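Local coordinates for calcium-regulated actin-bundling protein (Dictyostelium discoideum, PDB 4X3N), which binds and bundles actin filaments, carries a bound calcium ion, and may contribute to the structure and reorganization of filopodia and pseudopodia during cell movement, at residues Ala38-Phe49 with Ser152-Tyr161; Lys59-Val67 with Tyr118-Gln126. One frame throughout, in Å; residues are numbered along the deposited sequence.

Interaction 1: Ala38-Phe49 with Ser152-Tyr161. With CA (calcium ion), chain D.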
# COMPACT_ATOMS: atom_id res chain seq x y z
N ALA A 38 8.72 1.90 16.41
CA ALA A 38 8.91 2.18 15.01
C ALA A 38 7.64 2.72 14.27
O ALA A 38 7.74 3.29 13.20
CB ALA A 38 9.51 0.97 14.28
N LYS A 39 6.47 2.58 14.87
CA LYS A 39 5.25 3.19 14.33
C LYS A 39 4.94 4.53 14.92
O LYS A 39 4.00 5.16 14.50
CB LYS A 39 4.06 2.28 14.56
CG LYS A 39 4.12 1.04 13.67
CD LYS A 39 3.90 1.41 12.20
CE LYS A 39 3.74 0.19 11.29
NZ LYS A 39 3.72 0.64 9.84
N LEU A 40 5.73 5.00 15.86
CA LEU A 40 5.55 6.34 16.44
C LEU A 40 6.01 7.31 15.40
O LEU A 40 6.72 6.91 14.51
CB LEU A 40 6.38 6.56 17.73
CG LEU A 40 6.02 5.73 18.94
CD1 LEU A 40 6.98 5.81 20.13
CD2 LEU A 40 4.58 6.06 19.38
N PRO A 41 5.58 8.59 15.49
CA PRO A 41 6.10 9.61 14.61
C PRO A 41 7.65 9.60 14.64
O PRO A 41 8.26 9.28 15.66
CB PRO A 41 5.55 10.90 15.17
CG PRO A 41 4.23 10.51 15.82
CD PRO A 41 4.53 9.13 16.42
N PHE A 42 8.25 9.97 13.52
CA PHE A 42 9.71 9.91 13.39
C PHE A 42 10.43 10.58 14.58
O PHE A 42 11.45 10.04 15.06
CB PHE A 42 10.26 10.56 12.09
CG PHE A 42 9.69 10.05 10.77
CD1 PHE A 42 9.81 8.73 10.38
CD2 PHE A 42 9.04 10.94 9.88
CE1 PHE A 42 9.31 8.32 9.15
CE2 PHE A 42 8.54 10.52 8.66
CZ PHE A 42 8.69 9.19 8.29
N SER A 43 9.94 11.73 15.04
CA SER A 43 10.61 12.53 16.07
C SER A 43 10.65 11.74 17.38
O SER A 43 11.64 11.76 18.09
CB SER A 43 9.92 13.87 16.23
OG SER A 43 8.53 13.67 16.54
N GLN A 44 9.59 11.03 17.68
CA GLN A 44 9.57 10.20 18.85
C GLN A 44 10.46 8.98 18.73
O GLN A 44 11.01 8.49 19.72
CB GLN A 44 8.14 9.79 19.15
CG GLN A 44 7.31 10.96 19.70
CD GLN A 44 5.87 10.54 19.91
OE1 GLN A 44 5.59 9.56 20.62
NE2 GLN A 44 4.97 11.22 19.27
N GLN A 45 10.57 8.45 17.55
CA GLN A 45 11.52 7.36 17.29
C GLN A 45 12.93 7.87 17.58
O GLN A 45 13.79 7.15 18.19
CB GLN A 45 11.44 6.94 15.83
CG GLN A 45 10.20 6.21 15.38
CD GLN A 45 10.16 5.97 13.89
OE1 GLN A 45 11.19 5.63 13.24
NE2 GLN A 45 8.96 6.09 13.32
N ALA A 46 13.21 9.05 17.07
CA ALA A 46 14.48 9.75 17.26
C ALA A 46 14.81 9.95 18.74
O ALA A 46 15.92 9.66 19.21
CB ALA A 46 14.45 11.08 16.57
N VAL A 47 13.84 10.43 19.50
CA VAL A 47 14.06 10.57 20.87
C VAL A 47 14.23 9.26 21.62
O VAL A 47 15.07 9.21 22.54
CB VAL A 47 12.93 11.37 21.52
CG1 VAL A 47 12.93 11.14 23.01
CG2 VAL A 47 13.05 12.84 21.14
N HIS A 48 13.53 8.19 21.24
CA HIS A 48 13.80 6.91 21.83
C HIS A 48 15.25 6.53 21.58
O HIS A 48 15.97 6.06 22.48
CB HIS A 48 12.93 5.78 21.27
CG HIS A 48 11.65 5.63 21.98
ND1 HIS A 48 10.61 6.52 21.80
CD2 HIS A 48 11.23 4.75 22.91
CE1 HIS A 48 9.59 6.16 22.55
NE2 HIS A 48 9.95 5.11 23.25
N PHE A 49 15.66 6.68 20.34
CA PHE A 49 17.07 6.33 19.98
C PHE A 49 18.09 7.14 20.79
O PHE A 49 19.02 6.57 21.39
CB PHE A 49 17.28 6.52 18.50
CG PHE A 49 18.74 6.31 18.06
CD1 PHE A 49 19.25 5.05 18.01
CD2 PHE A 49 19.56 7.36 17.79
CE1 PHE A 49 20.58 4.82 17.66
CE2 PHE A 49 20.90 7.13 17.43
CZ PHE A 49 21.37 5.86 17.38
N SER A 152 11.73 2.57 9.03
CA SER A 152 11.44 3.56 10.01
C SER A 152 12.69 4.42 10.21
O SER A 152 13.78 4.02 9.82
CB SER A 152 11.06 2.89 11.31
OG SER A 152 12.11 2.02 11.73
N PHE A 153 12.54 5.57 10.83
CA PHE A 153 13.68 6.39 11.23
C PHE A 153 14.51 5.67 12.23
O PHE A 153 15.73 5.70 12.16
CB PHE A 153 13.22 7.73 11.75
CG PHE A 153 14.29 8.80 11.80
CD1 PHE A 153 15.17 8.97 10.77
CD2 PHE A 153 14.32 9.72 12.87
CE1 PHE A 153 16.17 9.98 10.84
CE2 PHE A 153 15.29 10.76 12.92
CZ PHE A 153 16.22 10.85 11.93
N LEU A 154 13.85 4.93 13.13
CA LEU A 154 14.55 4.07 14.08
C LEU A 154 15.48 3.09 13.38
O LEU A 154 16.60 2.93 13.79
CB LEU A 154 13.63 3.25 14.97
CG LEU A 154 14.28 2.35 16.05
CD1 LEU A 154 15.02 3.12 17.15
CD2 LEU A 154 13.22 1.50 16.69
N GLU A 155 14.98 2.42 12.37
CA GLU A 155 15.76 1.40 11.66
C GLU A 155 16.94 2.04 10.92
O GLU A 155 18.03 1.53 10.97
CB GLU A 155 14.85 0.59 10.74
CG GLU A 155 14.01 -0.40 11.51
CD GLU A 155 12.93 -0.99 10.66
OE1 GLU A 155 12.10 -0.21 10.18
OE2 GLU A 155 12.93 -2.22 10.46
N TYR A 156 16.69 3.17 10.27
CA TYR A 156 17.79 3.96 9.67
C TYR A 156 18.86 4.31 10.71
O TYR A 156 20.08 4.16 10.47
CB TYR A 156 17.26 5.24 8.99
CG TYR A 156 18.30 6.34 8.93
CD1 TYR A 156 19.31 6.31 7.96
CD2 TYR A 156 18.25 7.43 9.79
CE1 TYR A 156 20.27 7.34 7.90
CE2 TYR A 156 19.20 8.42 9.77
CZ TYR A 156 20.24 8.37 8.82
OH TYR A 156 21.21 9.39 8.76
N LEU A 157 18.43 4.77 11.88
CA LEU A 157 19.37 5.14 12.93
C LEU A 157 20.23 4.04 13.47
O LEU A 157 21.44 4.19 13.63
CB LEU A 157 18.66 5.81 14.08
CG LEU A 157 18.10 7.17 13.68
CD1 LEU A 157 17.14 7.70 14.76
CD2 LEU A 157 19.19 8.26 13.50
N LEU A 158 19.61 2.90 13.73
CA LEU A 158 20.32 1.79 14.26
C LEU A 158 21.39 1.28 13.32
O LEU A 158 22.48 0.86 13.78
CB LEU A 158 19.34 0.68 14.52
CG LEU A 158 18.73 0.48 15.93
CD1 LEU A 158 19.14 1.37 17.05
CD2 LEU A 158 17.27 0.21 15.85
N TYR A 159 21.07 1.27 12.03
CA TYR A 159 22.01 0.79 11.04
C TYR A 159 23.08 1.85 10.78
O TYR A 159 24.24 1.50 10.70
CB TYR A 159 21.33 0.30 9.75
CG TYR A 159 22.33 -0.39 8.83
CD1 TYR A 159 22.86 -1.64 9.16
CD2 TYR A 159 22.77 0.23 7.67
CE1 TYR A 159 23.80 -2.25 8.35
CE2 TYR A 159 23.72 -0.35 6.86
CZ TYR A 159 24.22 -1.58 7.21
OH TYR A 159 25.12 -2.17 6.39
N GLN A 160 22.72 3.12 10.75
CA GLN A 160 23.74 4.17 10.58
C GLN A 160 24.79 4.13 11.69
O GLN A 160 25.98 4.25 11.43
CB GLN A 160 23.08 5.52 10.49
CG GLN A 160 24.01 6.70 10.37
CD GLN A 160 24.76 6.74 9.05
OE1 GLN A 160 24.16 6.75 8.01
NE2 GLN A 160 26.08 6.76 9.11
N TYR A 161 24.35 3.89 12.92
CA TYR A 161 25.22 3.98 14.10
C TYR A 161 25.51 2.60 14.57
O TYR A 161 25.70 2.36 15.76
CB TYR A 161 24.52 4.85 15.14
CG TYR A 161 24.34 6.21 14.63
CD1 TYR A 161 25.43 7.06 14.44
CD2 TYR A 161 23.08 6.69 14.29
CE1 TYR A 161 25.27 8.35 13.95
CE2 TYR A 161 22.93 7.99 13.80
CZ TYR A 161 24.01 8.80 13.62
OH TYR A 161 23.79 10.05 13.08
CA CA D . 10.81 -2.26 9.09
O HOH W 1 9.23 -1.05 10.40
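The exiting helix of a calcium-binding EF-hand, residues 153-160, packs here against helix 42-49, the two short axes 9.1 Å apart and crossing at -34°. At the start of helix 153-160 the amide oxygen of Gln-45 lies over the first turn: OE1 takes the backbone N of Leu-154 at 2.8 Å, in the carbonyl plane, with Phe-153 N equally near. Its NE2 gives a nearly straight bond to Leu-40 O and another to Asn-92 O, so the amide is held at both ends; glutamine suits the place because it can accept and donate at once. Beside it Phe-153 CB leans on Phe-42 CD1, and the Phe-153 ring turns its edge to Ala-46 CB, where a small residue lets the helices come close. Farther along, CG of Phe-49 points away from the backbone N (chi1 175°), which carries the ring across to Leu-157, whose CB sits 3.9 Å from the ring centroid, over the face. Leu-158 CD1 meets the ring edge, and Phe-49 CZ touches Tyr-161 CD2 at 3.6 Å. Were Phe-49 replaced by an alanine, these contacts would probably be lost and a gap opened there. Ser-152 and Glu-155 form a capping box, and both carboxylate oxygens of Glu-155 bind calcium, the bidentate glutamate that closes a canonical EF-hand loop.

Interaction 2: Lys59-Val67 with Tyr118-Gln126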
# COMPACT_ATOMS: atom_id res chain seq x y z
N LYS A 59 26.89 13.65 20.29
CA LYS A 59 27.51 14.64 19.39
C LYS A 59 27.00 14.61 17.97
O LYS A 59 27.25 15.57 17.20
CB LYS A 59 29.02 14.45 19.41
CG LYS A 59 29.67 14.70 20.78
CD LYS A 59 31.10 14.11 20.85
CE LYS A 59 31.96 14.59 19.66
NZ LYS A 59 33.44 14.48 19.80
N GLU A 60 26.27 13.54 17.60
CA GLU A 60 25.60 13.49 16.30
C GLU A 60 24.18 13.99 16.38
O GLU A 60 23.50 14.10 15.36
CB GLU A 60 25.53 12.09 15.78
CG GLU A 60 26.86 11.38 15.86
CD GLU A 60 27.99 12.07 15.11
OE1 GLU A 60 27.83 12.30 13.88
OE2 GLU A 60 29.07 12.30 15.74
N ALA A 61 23.74 14.31 17.57
CA ALA A 61 22.35 14.73 17.70
C ALA A 61 21.98 15.80 16.71
O ALA A 61 20.95 15.72 16.03
CB ALA A 61 22.06 15.18 19.13
N GLU A 62 22.81 16.78 16.55
CA GLU A 62 22.54 17.85 15.62
C GLU A 62 22.34 17.37 14.17
O GLU A 62 21.49 17.87 13.47
CB GLU A 62 23.62 18.93 15.68
CG GLU A 62 23.39 20.09 14.74
CD GLU A 62 22.10 20.83 15.04
OE1 GLU A 62 21.56 20.76 16.17
OE2 GLU A 62 21.56 21.44 14.10
N PHE A 63 23.14 16.41 13.74
CA PHE A 63 22.95 15.89 12.43
C PHE A 63 21.63 15.10 12.34
O PHE A 63 20.91 15.14 11.36
CB PHE A 63 24.10 14.95 12.14
CG PHE A 63 24.10 14.42 10.76
CD1 PHE A 63 23.32 13.30 10.43
CD2 PHE A 63 24.92 14.99 9.78
CE1 PHE A 63 23.33 12.81 9.13
CE2 PHE A 63 24.94 14.49 8.49
CZ PHE A 63 24.13 13.42 8.14
N ILE A 64 21.34 14.39 13.39
CA ILE A 64 20.15 13.53 13.40
C ILE A 64 18.95 14.43 13.22
O ILE A 64 18.01 14.14 12.47
CB ILE A 64 20.10 12.67 14.66
CG1 ILE A 64 21.11 11.54 14.56
CG2 ILE A 64 18.67 12.05 14.84
CD1 ILE A 64 21.49 10.95 15.87
N TYR A 65 19.01 15.55 13.92
CA TYR A 65 17.92 16.53 13.92
C TYR A 65 17.79 17.33 12.66
O TYR A 65 16.69 17.40 12.04
CB TYR A 65 18.09 17.49 15.12
CG TYR A 65 16.98 18.50 15.23
CD1 TYR A 65 17.07 19.74 14.57
CD2 TYR A 65 15.85 18.25 16.00
CE1 TYR A 65 16.05 20.68 14.67
CE2 TYR A 65 14.83 19.18 16.09
CZ TYR A 65 14.95 20.39 15.42
OH TYR A 65 13.94 21.32 15.53
N SER A 66 18.92 17.88 12.22
CA SER A 66 18.91 18.82 11.11
C SER A 66 18.92 18.17 9.74
O SER A 66 18.41 18.73 8.78
CB SER A 66 20.13 19.75 11.21
OG SER A 66 19.85 20.66 12.23
N VAL A 67 19.54 17.01 9.64
CA VAL A 67 19.73 16.33 8.37
C VAL A 67 18.98 15.03 8.28
O VAL A 67 18.28 14.80 7.32
CB VAL A 67 21.21 16.02 8.11
CG1 VAL A 67 21.43 15.45 6.71
CG2 VAL A 67 22.09 17.25 8.30
N TYR A 118 28.71 19.86 7.85
CA TYR A 118 28.08 18.62 8.26
C TYR A 118 28.94 17.39 8.00
O TYR A 118 29.05 16.50 8.84
CB TYR A 118 26.76 18.50 7.58
CG TYR A 118 25.67 19.42 8.16
CD1 TYR A 118 25.13 19.17 9.41
CD2 TYR A 118 25.15 20.49 7.43
CE1 TYR A 118 24.13 19.98 9.93
CE2 TYR A 118 24.14 21.28 7.94
CZ TYR A 118 23.64 21.01 9.19
OH TYR A 118 22.66 21.78 9.74
N ALA A 119 29.63 17.34 6.87
CA ALA A 119 30.39 16.13 6.52
C ALA A 119 31.68 15.93 7.30
O ALA A 119 32.05 14.81 7.69
CB ALA A 119 30.63 16.10 5.03
N THR A 120 32.38 17.02 7.55
CA THR A 120 33.60 16.99 8.37
C THR A 120 33.25 16.93 9.87
O THR A 120 33.95 16.31 10.65
CB THR A 120 34.49 18.27 8.08
OG1 THR A 120 33.65 19.41 7.90
CG2 THR A 120 35.23 18.13 6.78
N THR A 121 32.19 17.59 10.28
CA THR A 121 31.86 17.58 11.71
C THR A 121 31.20 16.28 12.20
O THR A 121 31.30 15.97 13.36
CB THR A 121 30.95 18.74 12.10
OG1 THR A 121 31.45 19.95 11.53
CG2 THR A 121 30.87 18.91 13.66
N TYR A 122 30.56 15.50 11.33
CA TYR A 122 29.81 14.31 11.77
C TYR A 122 30.18 13.08 10.96
O TYR A 122 29.30 12.50 10.30
CB TYR A 122 28.32 14.59 11.60
CG TYR A 122 27.87 15.85 12.31
CD1 TYR A 122 27.71 15.85 13.69
CD2 TYR A 122 27.68 17.02 11.63
CE1 TYR A 122 27.29 16.97 14.34
CE2 TYR A 122 27.27 18.17 12.29
CZ TYR A 122 27.09 18.11 13.65
OH TYR A 122 26.69 19.16 14.37
N PRO A 123 31.48 12.66 11.00
CA PRO A 123 31.87 11.58 10.10
C PRO A 123 31.02 10.32 10.33
O PRO A 123 30.60 9.69 9.39
CB PRO A 123 33.36 11.33 10.48
CG PRO A 123 33.55 11.99 11.81
CD PRO A 123 32.64 13.18 11.74
N ILE A 124 30.75 9.98 11.58
CA ILE A 124 30.10 8.69 11.85
C ILE A 124 28.63 8.71 11.39
O ILE A 124 28.01 7.67 11.24
CB ILE A 124 30.25 8.29 13.33
CG1 ILE A 124 29.92 6.83 13.50
CG2 ILE A 124 29.35 9.13 14.21
CD1 ILE A 124 29.90 6.36 14.94
N SER A 125 28.08 9.89 11.13
CA SER A 125 26.79 10.01 10.57
C SER A 125 26.71 9.96 9.07
O SER A 125 25.64 10.04 8.56
CB SER A 125 26.18 11.34 11.02
OG SER A 125 25.91 11.32 12.39
N GLN A 126 27.83 9.88 8.34
CA GLN A 126 27.76 10.06 6.91
C GLN A 126 27.13 8.82 6.31
O GLN A 126 27.54 7.73 6.65
CB GLN A 126 29.15 10.25 6.27
CG GLN A 126 29.77 11.62 6.60
CD GLN A 126 28.78 12.75 6.54
OE1 GLN A 126 28.39 13.21 5.45
NE2 GLN A 126 28.41 13.26 7.71
O HOH W 2 31.25 11.68 13.96
O HOH W 3 30.40 14.80 15.78
O HOH W 4 22.95 22.40 12.08
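A chi1 of -175° sets CG of Phe-63 opposite the backbone N and carries the ring from helix 61-67 toward segment 118-126, while in Tyr-122 CG lies anti to the carbonyl carbon (chi1 -55°), which lays its ring against Phe-63 CB. Helix 61-79 thus packs, within the helical fold, against the C-terminal end of helix 116-121 and the 3-10 turn 123-125 that follows. Ser-125 CB lies 3.6 Å from the Phe-63 ring centroid, over one face, and Val-67 CB covers the opposite face. Phe-63 CB in turn sits over a face of Tyr-122, 4.0 Å from its ring centroid; each ring offers a broad face to a slim CH2, of Ser-125 for Phe-63 and of Phe-63 for Tyr-122. The edge of Tyr-122 meets the backbone O of Lys-59, with CE1 3.2 Å away. At the other end Val-67 CG2 lies over the Tyr-118 ring, and a branched residue supplies just such a projecting methyl. Polar groups finish the contact. Glu-62 OE2 takes a bond from Ser-66 OG at 2.7 Å, while its OE1 pairs with Arg-281 of helix 273-290. The Glu-60 carboxylate lies against the turn: OE2 accepts from two waters that lead to Ile-124 N and Thr-121 O, and Ser-125 OG donates to the anti lone pair of Glu-60 OE1 at 2.6 Å.

Interaction 2 is nested within the chain loop that interaction 1 closes, and their centres are about 15 Å apart. They meet at the end of helix 153-160: Tyr-161 OH lies 2.6 Å from Ser-125 OG, a probable hydrogen bond, and Gln-160 NE2 lies 3.0 Å from Ile-124 O, probably bonded as well. Ser-125 therefore faces both Glu-60 and Tyr-161. Helices 42-57 and 61-79 follow each other in sequence, and Ile-64 of the second touches Phe-153 and Leu-157. The calcium site, completed by side-chain oxygens of Asp-144, Asn-146 and Asp-148, the backbone O of Arg-150 and a water, belongs to interaction 1, through Glu-155 in the first turn of helix 153-160; interaction 2 touches the far end.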